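Local coordinates for methyltransferase WBDD (Escherichia coli, PDB 4AZS), which is a bifunctional kinase and methyltransferase that regulates the chain length of the O9a O antigen in Escherichia coli, at residues 267-272 with 286-291; 297-302 with 358-363; 347-352 with 457-462. All coordinates share one frame; numbering follows the deposited sequence. Where two conformers were deposited one is given.

Contact 1: residues 267-272 with 286-291; sequences FYYDMP and YELHNE. Unlike the reference sequence in segment 286-291: Tyr286 (reference His).
Leu288 sits between Phe267 and Tyr269 and joins the end of strand 262-268 to helix 278-296. In protein-kinase terms these are probably strand beta3 and helix alphaC of the N-terminal lobe. The leucine carries its CG anti to the backbone N (chi1 -167°), which brings CD1 against Phe267 on the strand and CD2 against Tyr269 just after it. CD1 lies over one face of the Phe267 ring, 3.8 Å from the ring centroid and 15° off the normal, a CH-pi contact displaced a little toward the rim. CB of Leu288 lies over the same face, outside the rim, 3.7 Å from Phe267 CD2, and the leucine crosses the phenylalanine at a slant. On the strand side Phe267 also packs against Arg254 and Tyr256 of strand 254-258, and its side chain lies about 7 Å from the bound AMP. One turn on from Leu288, Glu291, deposited in two conformers, can be paired with Lys265 of the strand, though its placement is uncertain; this would be consistent with the lysine-glutamate pair of active kinases. The apolar packing thus joins strand and helix close to that possible pair. Tyr269 additionally touches Thr20 of the second subunit. Its hydroxyl oxygen is polar but not stranded in the apolar cluster, because it is hydrogen-bonded to Glu312, whose carboxylate also meets His289 one residue further along the helix. The tyrosine side chain runs at about a right angle to the leucine and reaches it with this hydroxyl alone: OH of Tyr269 is 3.7 Å from Leu288 CB and 3.6 Å from Leu288 CD2.

Contact 2: residues 297-302 with 358-363; sequences QPPAGF and QGFWHD
The Phe360 ring meets Pro299 obliquely, its CE2 corner 3.8 Å from Pro299 CB and its CD2 4.0 Å from Pro299 CG, while CB of Gln358 lies in the ring plane at an edge. The pair joins the loop after helix 278-296 to the end of helix 341-357, probably the alphaC-beta4 loop and helix alphaE of the kinase fold. Leu355 of helix 341-357 touches both Pro299 and Phe360. The helix ends in a Schellman motif with Gly359 as its C-prime residue, after which the chain turns into strand 361-362, where NE2 of His362 is hydrogen-bonded to Asp382 O. On the loop side, Pro299 to Phe302 form a type II beta turn, with Gly301 at the position of positive phi (95°); its closing bond, Phe302 N to Pro299 O, is weak. Gln358 reaches over the turn with its chain bent at chi2 (-60°). Its CB packs on Pro299 CB at 3.9 Å, but the amide end makes only a loose approach: it is CG that comes within 3.2 Å of Ala300 O, with NE2 of Gln358 at 3.7 Å from the same oxygen.

Contact 3: residues 347-352 with 457-462; sequences SLLRSL and ALFEKK. With SO4 (sulfate ion), chain L.
Arg350 passes the carboxylate of Glu460 with its CG on the exposed margin of a helix-helix contact in what is probably the C-terminal lobe of the kinase. From CB, with CG anti to the carbonyl carbon (chi1 -73°), the chain first brings CG to 4.2 Å from Glu460 OE2. CD follows, 4.0 Å from O1 of a sulfate probably taken from the crystallisation liquor. There the chain bends (chi3 -67°), and NE makes a weak hydrogen bond of 2.7 Å to sulfate O1, at a poor angle of 128°. The sulfate lies at the edge of the guanidinium group, near its plane; O1 is modelled too close to the arginine, so its exact place is doubtful. Backbone N of Ser347 stands above one face of the group. Of the two terminal nitrogens, NH2 is on the sulfate side, at a doubtful distance, and NH1 ends 4.9 Å from Glu460 OE2, where a weak attraction is possible but no salt bridge forms. Deeper in the interface, CD1 of Leu349 rests at 3.8 Å from both CB and CG of Phe459 and approaches the ring obliquely. Lys462 NZ lies above one face of that ring and forms a salt bridge with Glu342 at the start of helix 341-357. Trp438 of helix 435-443 meets Phe459 edge-to-face and touches Leu349, as does Phe403 of helix 397-410. Helix 341-357 thus packs against the end of helix 452-460, while its Ser347 OG is hydrogen-bonded to Ala378 N of strand 378-380.

The three contacts follow the kinase part of the chain outward from its N-terminal lobe. Contact 1 comes wholly before contact 2 in the chain; their centres are 21 Å apart, and helix 278-296, which carries residues 286-291, leads straight into loop 297-302. Contacts 2 and 3 alternate along the sequence and lie 16 Å apart between centres. Helix 341-357 links them: its middle belongs to contact 3 and its end runs into residues 358-363, while Phe302 CE1 touches Ser351 CB at 4.1 Å. Contacts 1 and 3 are 32 Å apart between centres. Strand 262-268, close to the bound AMP, and helix 278-296 are thus connected through one loop and one helix to the helical C-terminal region.

Contact 1: residues 267-272 with 286-291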
loop_
_atom_site.group_PDB
_atom_site.type_symbol
_atom_site.label_atom_id
_atom_site.label_comp_id
_atom_site.label_asym_id
_atom_site.label_seq_id
_atom_site.Cartn_x
_atom_site.Cartn_y
_atom_site.Cartn_z
ATOM N N PHE A 267 23.249 -31.176 36.048
ATOM C CA PHE A 267 22.636 -29.909 36.487
ATOM C C PHE A 267 23.304 -28.686 35.848
ATOM O O PHE A 267 24.510 -28.530 35.911
ATOM C CB PHE A 267 22.772 -29.766 37.995
ATOM C CG PHE A 267 21.855 -30.659 38.807
ATOM C CD1 PHE A 267 21.125 -31.714 38.226
ATOM C CD2 PHE A 267 21.727 -30.444 40.183
ATOM C CE1 PHE A 267 20.302 -32.523 39.003
ATOM C CE2 PHE A 267 20.909 -31.251 40.953
ATOM C CZ PHE A 267 20.199 -32.296 40.369
ATOM N N TYR A 268 22.509 -27.815 35.246
ATOM C CA TYR A 268 22.977 -26.549 34.768
ATOM C C TYR A 268 22.878 -25.549 35.920
ATOM O O TYR A 268 21.853 -25.446 36.583
ATOM C CB TYR A 268 22.147 -26.121 33.568
ATOM C CG TYR A 268 22.412 -27.012 32.386
ATOM C CD1 TYR A 268 23.585 -26.893 31.660
ATOM C CD2 TYR A 268 21.521 -28.004 32.016
ATOM C CE1 TYR A 268 23.842 -27.712 30.566
ATOM C CE2 TYR A 268 21.768 -28.831 30.917
ATOM C CZ TYR A 268 22.928 -28.668 30.188
ATOM O OH TYR A 268 23.217 -29.511 29.129
ATOM N N TYR A 269 23.987 -24.877 36.197
ATOM C CA TYR A 269 24.039 -23.749 37.116
ATOM C C TYR A 269 23.815 -22.470 36.305
ATOM O O TYR A 269 23.258 -21.504 36.781
ATOM C CB TYR A 269 25.422 -23.691 37.750
ATOM C CG TYR A 269 25.865 -24.922 38.426
ATOM C CD1 TYR A 269 24.954 -25.825 38.904
ATOM C CD2 TYR A 269 27.222 -25.186 38.631
ATOM C CE1 TYR A 269 25.354 -26.962 39.545
ATOM C CE2 TYR A 269 27.630 -26.336 39.315
ATOM C CZ TYR A 269 26.689 -27.209 39.763
ATOM O OH TYR A 269 27.008 -28.367 40.436
ATOM N N ASP A 270 24.329 -22.473 35.076
ATOM C CA ASP A 270 24.257 -21.338 34.144
ATOM C C ASP A 270 23.196 -21.768 33.116
ATOM O O ASP A 270 23.376 -22.829 32.435
ATOM C CB ASP A 270 25.645 -21.183 33.511
ATOM C CG ASP A 270 25.706 -20.160 32.369
ATOM O OD1 ASP A 270 24.628 -19.731 31.867
ATOM O OD2 ASP A 270 26.872 -19.802 32.011
ATOM N N MET A 271 22.082 -21.028 33.074
ATOM C CA MET A 271 20.962 -21.318 32.152
ATOM C C MET A 271 20.651 -20.092 31.319
ATOM O O MET A 271 20.961 -19.004 31.748
ATOM C CB MET A 271 19.718 -21.724 32.910
ATOM C CG MET A 271 19.721 -23.186 33.337
ATOM S SD MET A 271 19.450 -24.393 32.001
ATOM C CE MET A 271 17.669 -24.293 31.843
ATOM N N PRO A 272 20.033 -20.265 30.121
ATOM C CA PRO A 272 19.719 -19.074 29.337
ATOM C C PRO A 272 18.527 -18.315 29.888
ATOM O O PRO A 272 17.827 -18.815 30.764
ATOM C CB PRO A 272 19.387 -19.635 27.945
ATOM C CG PRO A 272 18.950 -21.044 28.171
ATOM C CD PRO A 272 19.739 -21.512 29.373
ATOM N N TYR A 286 24.422 -26.129 45.090
ATOM C CA TYR A 286 24.459 -26.617 46.457
ATOM C C TYR A 286 23.968 -28.060 46.547
ATOM O O TYR A 286 24.658 -28.919 47.079
ATOM C CB TYR A 286 23.619 -25.707 47.380
ATOM C CG TYR A 286 23.574 -26.202 48.810
ATOM C CD1 TYR A 286 24.660 -26.030 49.658
ATOM C CD2 TYR A 286 22.458 -26.869 49.297
ATOM C CE1 TYR A 286 24.630 -26.496 50.962
ATOM C CE2 TYR A 286 22.421 -27.344 50.597
ATOM C CZ TYR A 286 23.509 -27.160 51.421
ATOM O OH TYR A 286 23.452 -27.630 52.706
ATOM N N GLU A 287 22.797 -28.329 45.984
ATOM C CA GLU A 287 22.270 -29.686 45.972
ATOM C C GLU A 287 23.218 -30.672 45.305
ATOM O O GLU A 287 23.474 -31.744 45.847
ATOM C CB GLU A 287 20.833 -29.724 45.418
ATOM C CG GLU A 287 19.912 -28.960 46.373
ATOM C CD GLU A 287 18.447 -28.886 45.981
ATOM O OE1 GLU A 287 18.061 -29.245 44.862
ATOM O OE2 GLU A 287 17.662 -28.455 46.835
ATOM N N LEU A 288 23.810 -30.324 44.174
ATOM C CA LEU A 288 24.592 -31.347 43.492
ATOM C C LEU A 288 25.867 -31.554 44.242
ATOM O O LEU A 288 26.333 -32.674 44.393
ATOM C CB LEU A 288 24.895 -31.008 42.034
ATOM C CG LEU A 288 25.423 -32.265 41.322
ATOM C CD1 LEU A 288 24.285 -33.109 40.780
ATOM C CD2 LEU A 288 26.422 -31.923 40.240
ATOM N N HIS A 289 26.446 -30.462 44.711
ATOM C CA HIS A 289 27.610 -30.529 45.542
ATOM C C HIS A 289 27.351 -31.324 46.793
ATOM O O HIS A 289 28.116 -32.196 47.191
ATOM C CB HIS A 289 28.018 -29.120 45.951
ATOM C CG HIS A 289 29.350 -29.057 46.606
ATOM N ND1 HIS A 289 30.495 -29.068 45.893
ATOM C CD2 HIS A 289 29.714 -28.979 47.949
ATOM C CE1 HIS A 289 31.551 -29.001 46.736
ATOM N NE2 HIS A 289 31.072 -28.953 47.997
ATOM N N ASN A 290 26.284 -31.005 47.475
ATOM C CA ASN A 290 25.960 -31.759 48.683
ATOM C C ASN A 290 25.767 -33.280 48.370
ATOM O O ASN A 290 26.191 -34.160 49.115
ATOM C CB ASN A 290 24.712 -31.142 49.291
ATOM C CG ASN A 290 24.641 -31.331 50.771
ATOM O OD1 ASN A 290 25.631 -31.202 51.472
ATOM N ND2 ASN A 290 23.465 -31.649 51.255
ATOM N N GLU A 291 25.209 -33.593 47.205
ATOM C CA GLU A 291 24.902 -34.978 46.882
ATOM C C GLU A 291 26.199 -35.752 46.626
ATOM O O GLU A 291 26.376 -36.897 47.120
ATOM C CB GLU A 291 23.930 -35.057 45.701
ATOM C CG GLU A 291 23.527 -36.481 45.344
ATOM C CD GLU A 291 22.315 -36.550 44.421
ATOM O OE1 GLU A 291 21.277 -35.918 44.735
ATOM O OE2 GLU A 291 22.414 -37.259 43.387
#

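Contact 2: residues 297-302 with 358-363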
loop_
_atom_site.group_PDB
_atom_site.type_symbol
_atom_site.label_atom_id
_atom_site.label_comp_id
_atom_site.label_asym_id
_atom_site.label_seq_id
_atom_site.Cartn_x
_atom_site.Cartn_y
_atom_site.Cartn_z
ATOM N N GLN A 297 31.089 -40.204 50.440
ATOM C CA GLN A 297 31.435 -40.580 51.817
ATOM C C GLN A 297 30.194 -40.948 52.597
ATOM O O GLN A 297 29.833 -40.256 53.531
ATOM C CB GLN A 297 32.112 -39.398 52.528
ATOM C CG GLN A 297 33.521 -39.072 52.061
ATOM C CD GLN A 297 34.519 -40.162 52.399
ATOM O OE1 GLN A 297 34.412 -40.829 53.430
ATOM N NE2 GLN A 297 35.494 -40.357 51.518
ATOM N N PRO A 298 29.528 -42.040 52.233
ATOM C CA PRO A 298 28.220 -42.266 52.853
ATOM C C PRO A 298 28.324 -42.759 54.290
ATOM O O PRO A 298 29.351 -43.261 54.670
ATOM C CB PRO A 298 27.576 -43.317 51.954
ATOM C CG PRO A 298 28.707 -44.011 51.263
ATOM C CD PRO A 298 29.922 -43.129 51.323
ATOM N N PRO A 299 27.264 -42.593 55.089
ATOM C CA PRO A 299 27.304 -43.077 56.464
ATOM C C PRO A 299 27.126 -44.564 56.514
ATOM O O PRO A 299 26.347 -45.113 55.744
ATOM C CB PRO A 299 26.087 -42.414 57.111
ATOM C CG PRO A 299 25.142 -42.190 55.982
ATOM C CD PRO A 299 26.014 -41.864 54.800
ATOM N N ALA A 300 27.849 -45.204 57.422
ATOM C CA ALA A 300 27.658 -46.616 57.686
ATOM C C ALA A 300 26.209 -46.832 58.166
ATOM O O ALA A 300 25.629 -45.992 58.868
ATOM C CB ALA A 300 28.659 -47.084 58.725
ATOM N N GLY A 301 25.622 -47.951 57.767
ATOM C CA GLY A 301 24.252 -48.276 58.157
ATOM C C GLY A 301 23.240 -47.840 57.109
ATOM O O GLY A 301 22.040 -48.053 57.279
ATOM N N PHE A 302 23.729 -47.247 56.019
ATOM C CA PHE A 302 22.886 -46.747 54.935
ATOM C C PHE A 302 23.423 -47.225 53.593
ATOM O O PHE A 302 24.573 -46.991 53.272
ATOM C CB PHE A 302 22.859 -45.214 54.954
ATOM C CG PHE A 302 21.967 -44.618 53.912
ATOM C CD1 PHE A 302 20.606 -44.489 54.145
ATOM C CD2 PHE A 302 22.486 -44.188 52.700
ATOM C CE1 PHE A 302 19.784 -43.933 53.186
ATOM C CE2 PHE A 302 21.662 -43.648 51.734
ATOM C CZ PHE A 302 20.303 -43.521 51.976
ATOM N N GLN A 358 23.292 -41.777 62.595
ATOM C CA GLN A 358 24.616 -41.314 62.162
ATOM C C GLN A 358 24.706 -39.789 62.049
ATOM O O GLN A 358 25.695 -39.269 61.565
ATOM C CB GLN A 358 24.986 -41.939 60.802
ATOM C CG GLN A 358 24.905 -43.460 60.758
ATOM C CD GLN A 358 25.843 -44.111 61.765
ATOM O OE1 GLN A 358 26.987 -43.678 61.946
ATOM N NE2 GLN A 358 25.357 -45.148 62.436
ATOM N N GLY A 359 23.665 -39.084 62.468
ATOM C CA GLY A 359 23.642 -37.617 62.449
ATOM C C GLY A 359 23.326 -37.029 61.088
ATOM O O GLY A 359 23.815 -35.955 60.748
ATOM N N PHE A 360 22.511 -37.732 60.312
ATOM C CA PHE A 360 22.070 -37.262 59.009
ATOM C C PHE A 360 20.530 -37.244 58.925
ATOM O O PHE A 360 19.861 -38.138 59.427
ATOM C CB PHE A 360 22.609 -38.185 57.910
ATOM C CG PHE A 360 24.064 -38.049 57.665
ATOM C CD1 PHE A 360 24.543 -37.082 56.806
ATOM C CD2 PHE A 360 24.965 -38.883 58.293
ATOM C CE1 PHE A 360 25.901 -36.942 56.579
ATOM C CE2 PHE A 360 26.330 -38.749 58.078
ATOM C CZ PHE A 360 26.798 -37.777 57.219
ATOM N N TRP A 361 19.995 -36.219 58.265
ATOM C CA TRP A 361 18.575 -36.094 57.984
ATOM C C TRP A 361 18.392 -35.642 56.566
ATOM O O TRP A 361 19.305 -35.083 55.942
ATOM C CB TRP A 361 17.914 -35.097 58.922
ATOM C CG TRP A 361 17.997 -35.478 60.394
ATOM C CD1 TRP A 361 17.037 -36.156 61.152
ATOM C CD2 TRP A 361 19.109 -35.216 61.337
ATOM N NE1 TRP A 361 17.468 -36.335 62.443
ATOM C CE2 TRP A 361 18.694 -35.791 62.627
ATOM C CE3 TRP A 361 20.346 -34.593 61.245
ATOM C CZ2 TRP A 361 19.511 -35.734 63.763
ATOM C CZ3 TRP A 361 21.160 -34.533 62.392
ATOM C CH2 TRP A 361 20.752 -35.098 63.620
ATOM N N HIS A 362 17.191 -35.871 56.059
ATOM C CA HIS A 362 16.828 -35.476 54.724
ATOM C C HIS A 362 15.731 -34.473 54.796
ATOM O O HIS A 362 14.687 -34.741 55.342
ATOM C CB HIS A 362 16.394 -36.699 53.944
ATOM C CG HIS A 362 16.231 -36.451 52.486
ATOM N ND1 HIS A 362 15.289 -35.629 51.998
ATOM C CD2 HIS A 362 16.899 -36.982 51.385
ATOM C CE1 HIS A 362 15.378 -35.596 50.646
ATOM N NE2 HIS A 362 16.355 -36.428 50.276
ATOM N N ASP A 363 15.955 -33.315 54.197
ATOM C CA ASP A 363 15.109 -32.135 54.362
ATOM C C ASP A 363 13.874 -32.112 53.448
ATOM O O ASP A 363 13.074 -31.180 53.517
ATOM C CB ASP A 363 15.986 -30.911 54.020
ATOM C CG ASP A 363 15.474 -29.615 54.604
ATOM O OD1 ASP A 363 14.502 -29.630 55.396
ATOM O OD2 ASP A 363 16.070 -28.575 54.260
#

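Contact 3: residues 347-352 with 457-462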
loop_
_atom_site.group_PDB
_atom_site.type_symbol
_atom_site.label_atom_id
_atom_site.label_comp_id
_atom_site.label_asym_id
_atom_site.label_seq_id
_atom_site.Cartn_x
_atom_site.Cartn_y
_atom_site.Cartn_z
ATOM N N SER A 347 10.081 -49.357 55.057
ATOM C CA SER A 347 11.442 -49.345 54.510
ATOM C C SER A 347 12.037 -47.929 54.550
ATOM O O SER A 347 13.175 -47.737 54.950
ATOM C CB SER A 347 11.492 -49.941 53.085
ATOM O OG SER A 347 10.619 -49.276 52.178
ATOM N N LEU A 348 11.242 -46.931 54.202
ATOM C CA LEU A 348 11.747 -45.555 54.194
ATOM C C LEU A 348 12.070 -45.111 55.617
ATOM O O LEU A 348 13.139 -44.551 55.877
ATOM C CB LEU A 348 10.709 -44.657 53.549
ATOM C CG LEU A 348 11.192 -43.309 53.042
ATOM C CD1 LEU A 348 12.228 -43.471 51.925
ATOM C CD2 LEU A 348 9.989 -42.511 52.567
ATOM N N LEU A 349 11.168 -45.401 56.558
ATOM C CA LEU A 349 11.390 -45.022 57.933
ATOM C C LEU A 349 12.597 -45.695 58.507
ATOM O O LEU A 349 13.357 -45.072 59.254
ATOM C CB LEU A 349 10.179 -45.339 58.815
ATOM C CG LEU A 349 9.129 -44.243 58.753
ATOM C CD1 LEU A 349 7.855 -44.686 59.445
ATOM C CD2 LEU A 349 9.713 -42.980 59.381
ATOM N N ARG A 350 12.784 -46.968 58.171
ATOM C CA ARG A 350 13.985 -47.648 58.611
ATOM C C ARG A 350 15.245 -46.936 58.106
ATOM O O ARG A 350 16.186 -46.750 58.861
ATOM C CB ARG A 350 13.979 -49.139 58.220
ATOM C CG ARG A 350 13.008 -49.962 59.072
ATOM C CD ARG A 350 13.142 -51.477 58.877
ATOM N NE ARG A 350 12.746 -51.908 57.532
ATOM C CZ ARG A 350 11.501 -52.182 57.141
ATOM N NH1 ARG A 350 10.473 -52.060 57.965
ATOM N NH2 ARG A 350 11.288 -52.570 55.899
ATOM N N SER A 351 15.272 -46.497 56.858
ATOM C CA SER A 351 16.495 -45.877 56.388
ATOM C C SER A 351 16.655 -44.475 57.017
ATOM O O SER A 351 17.779 -44.058 57.334
ATOM C CB SER A 351 16.574 -45.848 54.844
ATOM O OG SER A 351 15.751 -44.840 54.298
ATOM N N LEU A 352 15.539 -43.771 57.248
ATOM C CA LEU A 352 15.609 -42.447 57.868
ATOM C C LEU A 352 16.094 -42.540 59.315
ATOM O O LEU A 352 16.914 -41.721 59.781
ATOM C CB LEU A 352 14.261 -41.709 57.788
ATOM C CG LEU A 352 13.799 -41.391 56.356
ATOM C CD1 LEU A 352 12.387 -40.844 56.348
ATOM C CD2 LEU A 352 14.740 -40.428 55.649
ATOM N N ALA A 457 9.860 -46.426 65.657
ATOM C CA ALA A 457 9.434 -47.358 66.714
ATOM C C ALA A 457 7.911 -47.348 66.866
ATOM O O ALA A 457 7.282 -48.402 67.003
ATOM C CB ALA A 457 10.124 -47.051 68.038
ATOM N N LEU A 458 7.304 -46.170 66.789
ATOM C CA LEU A 458 5.870 -46.119 66.958
ATOM C C LEU A 458 5.212 -46.741 65.716
ATOM O O LEU A 458 4.188 -47.419 65.834
ATOM C CB LEU A 458 5.376 -44.703 67.244
ATOM C CG LEU A 458 5.630 -44.171 68.649
ATOM C CD1 LEU A 458 5.271 -42.703 68.763
ATOM C CD2 LEU A 458 4.859 -44.949 69.690
ATOM N N PHE A 459 5.808 -46.544 64.541
ATOM C CA PHE A 459 5.272 -47.105 63.332
ATOM C C PHE A 459 5.203 -48.626 63.391
ATOM O O PHE A 459 4.192 -49.208 63.062
ATOM C CB PHE A 459 6.079 -46.687 62.106
ATOM C CG PHE A 459 5.663 -47.414 60.859
ATOM C CD1 PHE A 459 4.635 -46.925 60.075
ATOM C CD2 PHE A 459 6.268 -48.619 60.509
ATOM C CE1 PHE A 459 4.238 -47.595 58.928
ATOM C CE2 PHE A 459 5.876 -49.299 59.365
ATOM C CZ PHE A 459 4.874 -48.776 58.568
ATOM N N GLU A 460 6.269 -49.255 63.851
ATOM C CA GLU A 460 6.306 -50.708 64.025
ATOM C C GLU A 460 5.293 -51.289 65.027
ATOM O O GLU A 460 4.938 -52.454 64.964
ATOM C CB GLU A 460 7.730 -51.121 64.418
ATOM C CG GLU A 460 8.694 -51.059 63.217
ATOM C CD GLU A 460 10.178 -51.084 63.602
ATOM O OE1 GLU A 460 10.494 -51.205 64.817
ATOM O OE2 GLU A 460 11.038 -50.970 62.682
ATOM N N LYS A 461 4.810 -50.484 65.962
ATOM C CA LYS A 461 3.899 -50.989 66.953
ATOM C C LYS A 461 2.521 -50.389 66.758
ATOM O O LYS A 461 1.697 -50.420 67.673
ATOM C CB LYS A 461 4.434 -50.632 68.339
ATOM C CG LYS A 461 5.820 -51.203 68.614
ATOM C CD LYS A 461 5.774 -52.704 68.908
ATOM C CE LYS A 461 7.182 -53.262 69.052
ATOM N NZ LYS A 461 7.255 -54.501 69.868
ATOM N N LYS A 462 2.277 -49.802 65.585
ATOM C CA LYS A 462 1.058 -49.019 65.411
ATOM C C LYS A 462 -0.217 -49.851 65.645
ATOM O O LYS A 462 -1.191 -49.318 66.134
ATOM C CB LYS A 462 1.004 -48.288 64.066
ATOM C CG LYS A 462 1.021 -49.190 62.856
ATOM C CD LYS A 462 1.113 -48.347 61.595
ATOM C CE LYS A 462 1.208 -49.224 60.355
ATOM N NZ LYS A 462 2.347 -50.179 60.499
HETATM S S SO4 L . 14.504 -52.818 54.336
HETATM O O1 SO4 L . 13.276 -52.241 54.920
HETATM O O2 SO4 L . 15.618 -52.655 55.302
HETATM O O3 SO4 L . 14.828 -52.144 53.048
HETATM O O4 SO4 L . 14.252 -54.256 54.079
#